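Local coordinates for RNA-binding protein RMD9, mitochondrial (Saccharomyces cerevisiae S288C, PDB 7A9X), which binds a dodecameric sequence element in the 3'-UTRs of mitochondrial mRNAs and takes part in the processing or stability of those transcripts, at residues 92-97 against 153-158; 101-106 against 162-167; 107-112 against 167-172. One frame throughout, in Å; residues are numbered along the deposited sequence.

Interaction 1. Residues 92-97 against 153-158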
loop_
_atom_site.group_PDB
_atom_site.type_symbol
_atom_site.label_atom_id
_atom_site.label_comp_id
_atom_site.label_asym_id
_atom_site.label_seq_id
_atom_site.Cartn_x
_atom_site.Cartn_y
_atom_site.Cartn_z
ATOM N N GLU A 92 -16.675 6.996 20.915
ATOM C CA GLU A 92 -17.920 6.747 21.632
ATOM C C GLU A 92 -18.381 7.993 22.376
ATOM O O GLU A 92 -19.570 8.333 22.352
ATOM C CB GLU A 92 -17.733 5.571 22.592
ATOM C CG GLU A 92 -18.446 5.711 23.924
ATOM C CD GLU A 92 -18.014 4.651 24.917
ATOM O OE1 GLU A 92 -17.937 3.465 24.532
ATOM O OE2 GLU A 92 -17.735 5.006 26.080
ATOM N N LEU A 93 -17.453 8.695 23.033
ATOM C CA LEU A 93 -17.812 9.926 23.728
ATOM C C LEU A 93 -18.235 11.020 22.755
ATOM O O LEU A 93 -19.012 11.906 23.124
ATOM C CB LEU A 93 -16.640 10.403 24.586
ATOM C CG LEU A 93 -16.276 9.525 25.784
ATOM C CD1 LEU A 93 -14.982 10.001 26.428
ATOM C CD2 LEU A 93 -17.412 9.516 26.794
ATOM N N TYR A 94 -17.741 10.969 21.515
ATOM C CA TYR A 94 -18.067 12.006 20.540
ATOM C C TYR A 94 -19.559 12.039 20.234
ATOM O O TYR A 94 -20.161 13.117 20.161
ATOM C CB TYR A 94 -17.264 11.784 19.258
ATOM C CG TYR A 94 -17.775 12.579 18.080
ATOM C CD1 TYR A 94 -17.490 13.932 17.955
ATOM C CD2 TYR A 94 -18.542 11.976 17.090
ATOM C CE1 TYR A 94 -17.956 14.664 16.882
ATOM C CE2 TYR A 94 -19.013 12.700 16.011
ATOM C CZ TYR A 94 -18.715 14.043 15.913
ATOM O OH TYR A 94 -19.181 14.766 14.840
ATOM N N TYR A 95 -20.174 10.868 20.046
ATOM C CA TYR A 95 -21.590 10.827 19.697
ATOM C C TYR A 95 -22.463 11.343 20.833
ATOM O O TYR A 95 -23.579 11.817 20.588
ATOM C CB TYR A 95 -21.989 9.405 19.307
ATOM C CG TYR A 95 -21.271 8.905 18.075
ATOM C CD1 TYR A 95 -21.508 9.479 16.832
ATOM C CD2 TYR A 95 -20.357 7.861 18.151
ATOM C CE1 TYR A 95 -20.855 9.031 15.699
ATOM C CE2 TYR A 95 -19.696 7.404 17.023
ATOM C CZ TYR A 95 -19.951 7.993 15.800
ATOM O OH TYR A 95 -19.301 7.545 14.672
ATOM N N SER A 96 -21.975 11.266 22.070
ATOM C CA SER A 96 -22.670 11.841 23.215
ATOM C C SER A 96 -22.331 13.316 23.401
ATOM O O SER A 96 -23.205 14.118 23.750
ATOM C CB SER A 96 -22.317 11.065 24.487
ATOM O OG SER A 96 -22.810 11.727 25.641
ATOM N N LEU A 97 -21.071 13.691 23.178
ATOM C CA LEU A 97 -20.626 15.054 23.428
ATOM C C LEU A 97 -20.934 16.012 22.285
ATOM O O LEU A 97 -20.769 17.223 22.459
ATOM C CB LEU A 97 -19.126 15.071 23.714
ATOM C CG LEU A 97 -18.703 14.530 25.077
ATOM C CD1 LEU A 97 -17.191 14.561 25.214
ATOM C CD2 LEU A 97 -19.361 15.334 26.185
ATOM N N LYS A 153 -16.195 9.967 8.460
ATOM C CA LYS A 153 -17.388 10.351 7.713
ATOM C C LYS A 153 -18.432 10.975 8.629
ATOM O O LYS A 153 -19.053 11.984 8.277
ATOM C CB LYS A 153 -17.976 9.144 6.982
ATOM C CG LYS A 153 -19.317 9.442 6.320
ATOM C CD LYS A 153 -20.053 8.177 5.917
ATOM C CE LYS A 153 -19.428 7.537 4.692
ATOM N NZ LYS A 153 -20.101 6.255 4.341
ATOM N N ASP A 154 -18.635 10.391 9.814
ATOM C CA ASP A 154 -19.632 10.922 10.739
ATOM C C ASP A 154 -19.273 12.329 11.196
ATOM O O ASP A 154 -20.156 13.177 11.372
ATOM C CB ASP A 154 -19.780 9.990 11.942
ATOM C CG ASP A 154 -20.350 8.638 11.568
ATOM O OD1 ASP A 154 -20.701 8.443 10.385
ATOM O OD2 ASP A 154 -20.444 7.768 12.459
ATOM N N ILE A 155 -17.982 12.600 11.393
ATOM C CA ILE A 155 -17.572 13.929 11.835
ATOM C C ILE A 155 -17.715 14.936 10.701
ATOM O O ILE A 155 -18.169 16.067 10.914
ATOM C CB ILE A 155 -16.135 13.888 12.384
ATOM C CG1 ILE A 155 -16.050 12.911 13.559
ATOM C CG2 ILE A 155 -15.684 15.278 12.812
ATOM C CD1 ILE A 155 -14.670 12.798 14.160
ATOM N N SER A 156 -17.341 14.542 9.481
ATOM C CA SER A 156 -17.476 15.439 8.338
ATOM C C SER A 156 -18.933 15.808 8.095
ATOM O O SER A 156 -19.243 16.955 7.753
ATOM C CB SER A 156 -16.877 14.795 7.089
ATOM O OG SER A 156 -17.760 13.826 6.550
ATOM N N ASP A 157 -19.844 14.849 8.271
ATOM C CA ASP A 157 -21.260 15.130 8.052
ATOM C C ASP A 157 -21.830 16.010 9.158
ATOM O O ASP A 157 -22.684 16.865 8.899
ATOM C CB ASP A 157 -22.044 13.822 7.943
ATOM C CG ASP A 157 -21.652 13.006 6.726
ATOM O OD1 ASP A 157 -20.843 13.501 5.912
ATOM O OD2 ASP A 157 -22.149 11.871 6.582
ATOM N N ASP A 158 -21.370 15.818 10.397
ATOM C CA ASP A 158 -21.825 16.668 11.492
ATOM C C ASP A 158 -21.347 18.105 11.328
ATOM O O ASP A 158 -22.023 19.036 11.778
ATOM C CB ASP A 158 -21.353 16.102 12.830
ATOM C CG ASP A 158 -22.136 14.876 13.250
ATOM O OD1 ASP A 158 -23.052 14.470 12.504
ATOM O OD2 ASP A 158 -21.840 14.321 14.328
#
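Tyr-94 and Tyr-95 reach from helix 78-97 to Asp-158, Ile-155 and Asp-154 of helix 151-161, a nearly parallel helix pair in the all-helical pentatricopeptide repeat protein, just ahead of the first repeat in sequence. The segment axes stay 11.9 Å apart and differ by 19° in direction, a separation bridged by side chains. Two tyrosine-carboxylate bonds supply the polar part. Tyr-95 OH donates to Asp-154 OD2 over 2.5 Å, a short bond that uses the anti lone pair of OD2; the carboxylate oxygen lies at the ring edge, with the ring and carboxylate planes 65° apart. Tyr-94 OH makes a weak bond of 2.7 Å to Asp-158 OD2, the two side chains coming from opposite directions. The stronger partner of Asp-158 is Arg-98, whose NH2 forms a salt bridge with the same OD2, so that oxygen serves both a phenol and a guanidinium. The apolar part is a CH-pi contact: Ile-155 CG1 sits over one face of the Tyr-94 ring, 4.1 Å from its centroid. With CG anti to the backbone N (chi1 165°), Tyr-94 points its ring across the gap to Ile-155, while Leu-111 of helix 105-128 packs against both residues. The rings of the successive tyrosines also meet, Tyr-95 CE1 at the edge of Tyr-94 and Tyr-94 CD2 near the rim of one face of Tyr-95. The Tyr-94 hydroxyl comes right up to the backbone of helix 151-161, OH standing 3.5 Å from Ile-155 CA.

Interaction 2. Residues 101-106 against 162-167. With nucleotides of chain B.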
loop_
_atom_site.group_PDB
_atom_site.type_symbol
_atom_site.label_atom_id
_atom_site.label_comp_id
_atom_site.label_asym_id
_atom_site.label_seq_id
_atom_site.Cartn_x
_atom_site.Cartn_y
_atom_site.Cartn_z
ATOM N N PRO A 101 -22.838 21.942 24.177
ATOM C CA PRO A 101 -22.316 23.185 23.594
ATOM C C PRO A 101 -20.846 23.424 23.888
ATOM O O PRO A 101 -20.188 24.131 23.115
ATOM C CB PRO A 101 -23.190 24.269 24.240
ATOM C CG PRO A 101 -23.567 23.682 25.562
ATOM C CD PRO A 101 -23.709 22.196 25.338
ATOM N N ASP A 102 -20.312 22.860 24.971
ATOM C CA ASP A 102 -18.903 23.002 25.313
ATOM C C ASP A 102 -17.997 22.109 24.475
ATOM O O ASP A 102 -16.800 22.006 24.771
ATOM C CB ASP A 102 -18.690 22.708 26.799
ATOM C CG ASP A 102 -19.415 23.689 27.695
ATOM O OD1 ASP A 102 -20.027 24.638 27.163
ATOM O OD2 ASP A 102 -19.372 23.511 28.930
ATOM N N PHE A 103 -18.538 21.455 23.449
ATOM C CA PHE A 103 -17.741 20.638 22.538
ATOM C C PHE A 103 -17.184 21.538 21.432
ATOM O O PHE A 103 -17.605 21.508 20.274
ATOM C CB PHE A 103 -18.578 19.494 21.983
ATOM C CG PHE A 103 -17.779 18.281 21.620
ATOM C CD1 PHE A 103 -16.982 17.656 22.563
ATOM C CD2 PHE A 103 -17.832 17.757 20.340
ATOM C CE1 PHE A 103 -16.243 16.537 22.233
ATOM C CE2 PHE A 103 -17.098 16.639 20.005
ATOM C CZ PHE A 103 -16.303 16.027 20.951
ATOM N N ASN A 104 -16.210 22.354 21.831
ATOM C CA ASN A 104 -15.681 23.413 20.986
ATOM C C ASN A 104 -14.983 22.840 19.751
ATOM O O ASN A 104 -14.827 21.627 19.586
ATOM C CB ASN A 104 -14.713 24.290 21.782
ATOM C CG ASN A 104 -13.635 23.481 22.486
ATOM O OD1 ASN A 104 -13.519 22.274 22.285
ATOM N ND2 ASN A 104 -12.838 24.150 23.312
ATOM N N ALA A 105 -14.554 23.749 18.871
ATOM C CA ALA A 105 -13.841 23.333 17.669
ATOM C C ALA A 105 -12.507 22.685 18.006
ATOM O O ALA A 105 -12.007 21.857 17.235
ATOM C CB ALA A 105 -13.630 24.532 16.745
ATOM N N TYR A 106 -11.920 23.043 19.150
ATOM C CA TYR A 106 -10.646 22.457 19.553
ATOM C C TYR A 106 -10.788 20.965 19.823
ATOM O O TYR A 106 -9.993 20.158 19.327
ATOM C CB TYR A 106 -10.111 23.183 20.788
ATOM C CG TYR A 106 -8.776 22.674 21.282
ATOM C CD1 TYR A 106 -7.593 23.088 20.686
ATOM C CD2 TYR A 106 -8.697 21.792 22.353
ATOM C CE1 TYR A 106 -6.369 22.631 21.135
ATOM C CE2 TYR A 106 -7.475 21.328 22.810
ATOM C CZ TYR A 106 -6.315 21.752 22.196
ATOM O OH TYR A 106 -5.097 21.296 22.646
ATOM N N GLY A 162 -23.794 21.108 10.879
ATOM C CA GLY A 162 -23.642 22.207 11.812
ATOM C C GLY A 162 -23.729 21.805 13.270
ATOM O O GLY A 162 -23.854 22.663 14.151
ATOM N N LYS A 163 -23.667 20.498 13.535
ATOM C CA LYS A 163 -23.736 20.018 14.911
ATOM C C LYS A 163 -22.497 20.425 15.697
ATOM O O LYS A 163 -22.598 20.882 16.841
ATOM C CB LYS A 163 -23.909 18.501 14.938
ATOM C CG LYS A 163 -25.289 18.013 14.548
ATOM C CD LYS A 163 -25.373 16.503 14.693
ATOM C CE LYS A 163 -26.761 15.974 14.370
ATOM N NZ LYS A 163 -26.803 14.486 14.461
ATOM N N VAL A 164 -21.318 20.265 15.099
ATOM C CA VAL A 164 -20.055 20.565 15.758
ATOM C C VAL A 164 -19.259 21.518 14.881
ATOM O O VAL A 164 -19.433 21.565 13.659
ATOM C CB VAL A 164 -19.242 19.285 16.053
ATOM C CG1 VAL A 164 -19.961 18.423 17.080
ATOM C CG2 VAL A 164 -19.004 18.500 14.771
ATOM N N SER A 165 -18.385 22.287 15.518
ATOM C CA SER A 165 -17.509 23.222 14.833
ATOM C C SER A 165 -16.102 22.650 14.728
ATOM O O SER A 165 -15.721 21.733 15.458
ATOM C CB SER A 165 -17.474 24.567 15.561
ATOM O OG SER A 165 -16.484 25.417 15.013
ATOM N N VAL A 166 -15.323 23.208 13.804
ATOM C CA VAL A 166 -13.950 22.768 13.590
ATOM C C VAL A 166 -13.107 23.973 13.197
ATOM O O VAL A 166 -13.609 24.953 12.636
ATOM C CB VAL A 166 -13.878 21.645 12.525
ATOM C CG1 VAL A 166 -14.056 22.206 11.115
ATOM C CG2 VAL A 166 -12.586 20.858 12.661
ATOM N N SER A 167 -11.819 23.902 13.516
ATOM C CA SER A 167 -10.865 24.949 13.198
ATOM C C SER A 167 -10.124 24.599 11.910
ATOM O O SER A 167 -10.337 23.546 11.305
ATOM C CB SER A 167 -9.888 25.150 14.356
ATOM O OG SER A 167 -9.010 24.042 14.477
ATOM P P A B 3 1.315 24.622 11.907
ATOM O OP1 A B 3 2.322 24.022 10.994
ATOM O OP2 A B 3 0.026 25.119 11.361
ATOM O "O5'" A B 3 0.981 23.546 13.030
ATOM C "C5'" A B 3 2.016 22.895 13.749
ATOM C "C4'" A B 3 1.457 22.114 14.908
ATOM O "O4'" A B 3 0.808 23.020 15.835
ATOM C "C3'" A B 3 0.379 21.098 14.561
ATOM O "O3'" A B 3 0.923 19.873 14.096
ATOM C "C2'" A B 3 -0.398 20.972 15.865
ATOM O "O2'" A B 3 0.277 20.113 16.774
ATOM C "C1'" A B 3 -0.324 22.402 16.406
ATOM N N9 A B 3 -1.515 23.198 16.058
ATOM C C8 A B 3 -1.712 23.976 14.943
ATOM N N7 A B 3 -2.880 24.570 14.912
ATOM C C5 A B 3 -3.494 24.155 16.085
ATOM C C6 A B 3 -4.754 24.433 16.645
ATOM N N6 A B 3 -5.660 25.227 16.072
ATOM N N1 A B 3 -5.057 23.858 17.830
ATOM C C2 A B 3 -4.150 23.060 18.407
ATOM N N3 A B 3 -2.934 22.724 17.981
ATOM C C4 A B 3 -2.665 23.309 16.801
#
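The Phe-103 ring meets Val-164 CG1 at its edge, near the ring plane, with CD2 4.0 Å from that methyl; the two side chains lie side by side and point the same way. The Phe-103 ring also packs edge-to-face (T-shaped) with Phe-47 of helix 41-48, and the Tyr-106 ring receives the adenine of A3 of chain B at its edge, CE1 3.5 Å from C2. Phe-103 centres an inverse gamma turn leading into helix 105-128, whose N-cap is Asn-104, with OD1 bonded to Arg-107 N. Residues 162-167 form the extended linker between helices 151-161 and 168-180: a Schellman motif with Gly-162 as its C-prime residue closes the first, and Ser-167 N-caps the second. Ala-105 beds its methyl on the backbone of this linker, CB 3.6 Å from Val-166 CA. Ser-165, its OG anti to the backbone N (chi1 172°), lays that hydroxyl 3.5 Å from Ala-105 CB. No hydrogen bond joins the segments; the nearest polar feature is a CA-H...O contact from Ala-105 CA to Ser-165 O, 3.3 Å long with an angle of 156° at the hydrogen.

Interaction 3. Residues 107-112 against 167-172. With nucleotides of chain B.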
loop_
_atom_site.group_PDB
_atom_site.type_symbol
_atom_site.label_atom_id
_atom_site.label_comp_id
_atom_site.label_asym_id
_atom_site.label_seq_id
_atom_site.Cartn_x
_atom_site.Cartn_y
_atom_site.Cartn_z
ATOM N N ARG A 107 -11.799 20.578 20.606
ATOM C CA ARG A 107 -11.985 19.167 20.934
ATOM C C ARG A 107 -12.268 18.338 19.688
ATOM O O ARG A 107 -11.747 17.226 19.543
ATOM C CB ARG A 107 -13.112 19.010 21.954
ATOM C CG ARG A 107 -12.718 19.409 23.366
ATOM C CD ARG A 107 -13.853 19.188 24.349
ATOM N NE ARG A 107 -13.462 19.536 25.712
ATOM C CZ ARG A 107 -13.587 20.750 26.241
ATOM N NH1 ARG A 107 -13.202 20.974 27.489
ATOM N NH2 ARG A 107 -14.098 21.740 25.521
ATOM N N VAL A 108 -13.092 18.861 18.778
ATOM C CA VAL A 108 -13.368 18.150 17.534
ATOM C C VAL A 108 -12.101 18.037 16.697
ATOM O O VAL A 108 -11.816 16.985 16.112
ATOM C CB VAL A 108 -14.499 18.849 16.759
ATOM C CG1 VAL A 108 -14.796 18.114 15.458
ATOM C CG2 VAL A 108 -15.752 18.940 17.615
ATOM N N SER A 109 -11.315 19.114 16.638
ATOM C CA SER A 109 -10.091 19.105 15.844
ATOM C C SER A 109 -9.073 18.116 16.398
ATOM O O SER A 109 -8.399 17.416 15.633
ATOM C CB SER A 109 -9.496 20.511 15.787
ATOM O OG SER A 109 -10.395 21.419 15.175
ATOM N N ARG A 110 -8.942 18.049 17.726
ATOM C CA ARG A 110 -8.028 17.084 18.327
ATOM C C ARG A 110 -8.462 15.653 18.037
ATOM O O ARG A 110 -7.615 14.766 17.880
ATOM C CB ARG A 110 -7.936 17.320 19.836
ATOM C CG ARG A 110 -7.352 18.674 20.223
ATOM C CD ARG A 110 -5.842 18.617 20.394
ATOM N NE ARG A 110 -5.457 18.010 21.667
ATOM C CZ ARG A 110 -4.201 17.855 22.073
ATOM N NH1 ARG A 110 -3.945 17.291 23.246
ATOM N NH2 ARG A 110 -3.197 18.259 21.305
ATOM N N LEU A 111 -9.773 15.412 17.955
ATOM C CA LEU A 111 -10.258 14.078 17.616
ATOM C C LEU A 111 -9.952 13.727 16.166
ATOM O O LEU A 111 -9.523 12.606 15.872
ATOM C CB LEU A 111 -11.760 13.978 17.880
ATOM C CG LEU A 111 -12.390 12.622 17.563
ATOM C CD1 LEU A 111 -11.759 11.534 18.418
ATOM C CD2 LEU A 111 -13.893 12.667 17.771
ATOM N N ILE A 112 -10.168 14.674 15.247
ATOM C CA ILE A 112 -9.885 14.425 13.836
ATOM C C ILE A 112 -8.405 14.121 13.635
ATOM O O ILE A 112 -8.041 13.183 12.915
ATOM C CB ILE A 112 -10.334 15.621 12.976
ATOM C CG1 ILE A 112 -11.847 15.826 13.081
ATOM C CG2 ILE A 112 -9.925 15.414 11.531
ATOM C CD1 ILE A 112 -12.351 17.013 12.289
ATOM N N SER A 167 -11.819 23.902 13.516
ATOM C CA SER A 167 -10.865 24.949 13.198
ATOM C C SER A 167 -10.124 24.599 11.910
ATOM O O SER A 167 -10.337 23.546 11.305
ATOM C CB SER A 167 -9.888 25.150 14.356
ATOM O OG SER A 167 -9.010 24.042 14.477
ATOM N N GLY A 168 -9.237 25.501 11.484
ATOM C CA GLY A 168 -8.412 25.217 10.322
ATOM C C GLY A 168 -7.436 24.083 10.556
ATOM O O GLY A 168 -7.079 23.361 9.619
ATOM N N TYR A 169 -6.991 23.912 11.802
ATOM C CA TYR A 169 -6.148 22.775 12.149
ATOM C C TYR A 169 -6.919 21.464 12.020
ATOM O O TYR A 169 -6.409 20.490 11.455
ATOM C CB TYR A 169 -5.589 22.982 13.561
ATOM C CG TYR A 169 -5.276 21.745 14.372
ATOM C CD1 TYR A 169 -4.105 21.024 14.163
ATOM C CD2 TYR A 169 -6.128 21.332 15.391
ATOM C CE1 TYR A 169 -3.810 19.907 14.926
ATOM C CE2 TYR A 169 -5.842 20.219 16.157
ATOM C CZ TYR A 169 -4.685 19.509 15.922
ATOM O OH TYR A 169 -4.405 18.399 16.689
ATOM N N GLY A 170 -8.162 21.433 12.505
ATOM C CA GLY A 170 -8.985 20.248 12.333
ATOM C C GLY A 170 -9.448 20.034 10.909
ATOM O O GLY A 170 -9.632 18.889 10.478
ATOM N N ALA A 171 -9.639 21.119 10.154
ATOM C CA ALA A 171 -10.070 20.990 8.767
ATOM C C ALA A 171 -8.995 20.332 7.911
ATOM O O ALA A 171 -9.309 19.536 7.018
ATOM C CB ALA A 171 -10.440 22.362 8.204
ATOM N N THR A 172 -7.722 20.648 8.169
ATOM C CA THR A 172 -6.643 20.071 7.373
ATOM C C THR A 172 -6.495 18.577 7.632
ATOM O O THR A 172 -6.281 17.798 6.695
ATOM C CB THR A 172 -5.318 20.784 7.656
ATOM O OG1 THR A 172 -5.064 20.788 9.066
ATOM C CG2 THR A 172 -5.356 22.209 7.140
ATOM P P A B 3 1.315 24.622 11.907
ATOM O OP1 A B 3 2.322 24.022 10.994
ATOM O OP2 A B 3 0.026 25.119 11.361
ATOM O "O5'" A B 3 0.981 23.546 13.030
ATOM C "C5'" A B 3 2.016 22.895 13.749
ATOM C "C4'" A B 3 1.457 22.114 14.908
ATOM O "O4'" A B 3 0.808 23.020 15.835
ATOM C "C3'" A B 3 0.379 21.098 14.561
ATOM O "O3'" A B 3 0.923 19.873 14.096
ATOM C "C2'" A B 3 -0.398 20.972 15.865
ATOM O "O2'" A B 3 0.277 20.113 16.774
ATOM C "C1'" A B 3 -0.324 22.402 16.406
ATOM N N9 A B 3 -1.515 23.198 16.058
ATOM C C8 A B 3 -1.712 23.976 14.943
ATOM N N7 A B 3 -2.880 24.570 14.912
ATOM C C5 A B 3 -3.494 24.155 16.085
ATOM C C6 A B 3 -4.754 24.433 16.645
ATOM N N6 A B 3 -5.660 25.227 16.072
ATOM N N1 A B 3 -5.057 23.858 17.830
ATOM C C2 A B 3 -4.150 23.060 18.407
ATOM N N3 A B 3 -2.934 22.724 17.981
ATOM C C4 A B 3 -2.665 23.309 16.801
HETATM O O HOH W 1 -3.027 19.020 18.737
#
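Tyr-169 lays one face of its ring against the adenine of A3 of chain B, with the base's C4 displaced toward the rim and CG 3.5 Å from C5. The torsion that carries CG away from the backbone N (chi1 151°) also brings the ring against helix 105-128, where CD2 touches Ser-109 CB at 3.5 Å. Its hydroxyl is hydrogen-bonded to His-113 ND1 and shares a water with Arg-110, whose NH2 donates to that water in the guanidinium plane; Arg-110 NH1 is bonded to Ser-52 OG. Replacing Tyr-169 by an alanine would probably leave the A3 base without its flat support, and His-113 ND1 and the bridging water without the phenol. Next to the ring, the helices come close: Ser-109 CA and Gly-170 CA are 3.9 Å apart, and a beta-carbon on Gly-170 would run into Ser-109 OG. That oxygen is bonded to Ala-105 O of its own helix and weakly accepts from Ser-167 N at 3.3 Å, in a nearly straight bond. Ser-167 OG stands 3.0 Å from Ser-109 OG and, as N-cap, weakly accepts from Tyr-169 N. Farther along, Ile-112 CG2 rests 3.6 Å from Gly-170 O. The segment axes approach to 8.2 Å at 27°, setting helix 168-180, which falls within the probable first pentatricopeptide repeat, against helix 105-128. Val-108 and Ile-112 pack on Ile-155 of helix 151-161, Arg-107 and Leu-111 on helix 41-48, and Ala-171 and Thr-172 on helix 209-223.

In the fold
The three contacts lie at one end of the helical array: interactions 1 and 2 have centres about 10 Å apart, 1 and 3 about 12 Å, and 2 and 3 about 9 Å. Their first segments run from helix 78-97 through the turn at 101-104 into helix 105-128, and their second from helix 151-161 through the linker 162-167 into helix 168-180, so every contact joins the earlier helix pair to the later. Ile-155 of interaction 1 packs on helix 105-128, tying it to interaction 3. Interactions 2 and 3 share Ser-167 and helix 105-128, and both reach A3 of the bound RNA, whereas interaction 1 stays about 14 Å from the RNA at its nearest atom.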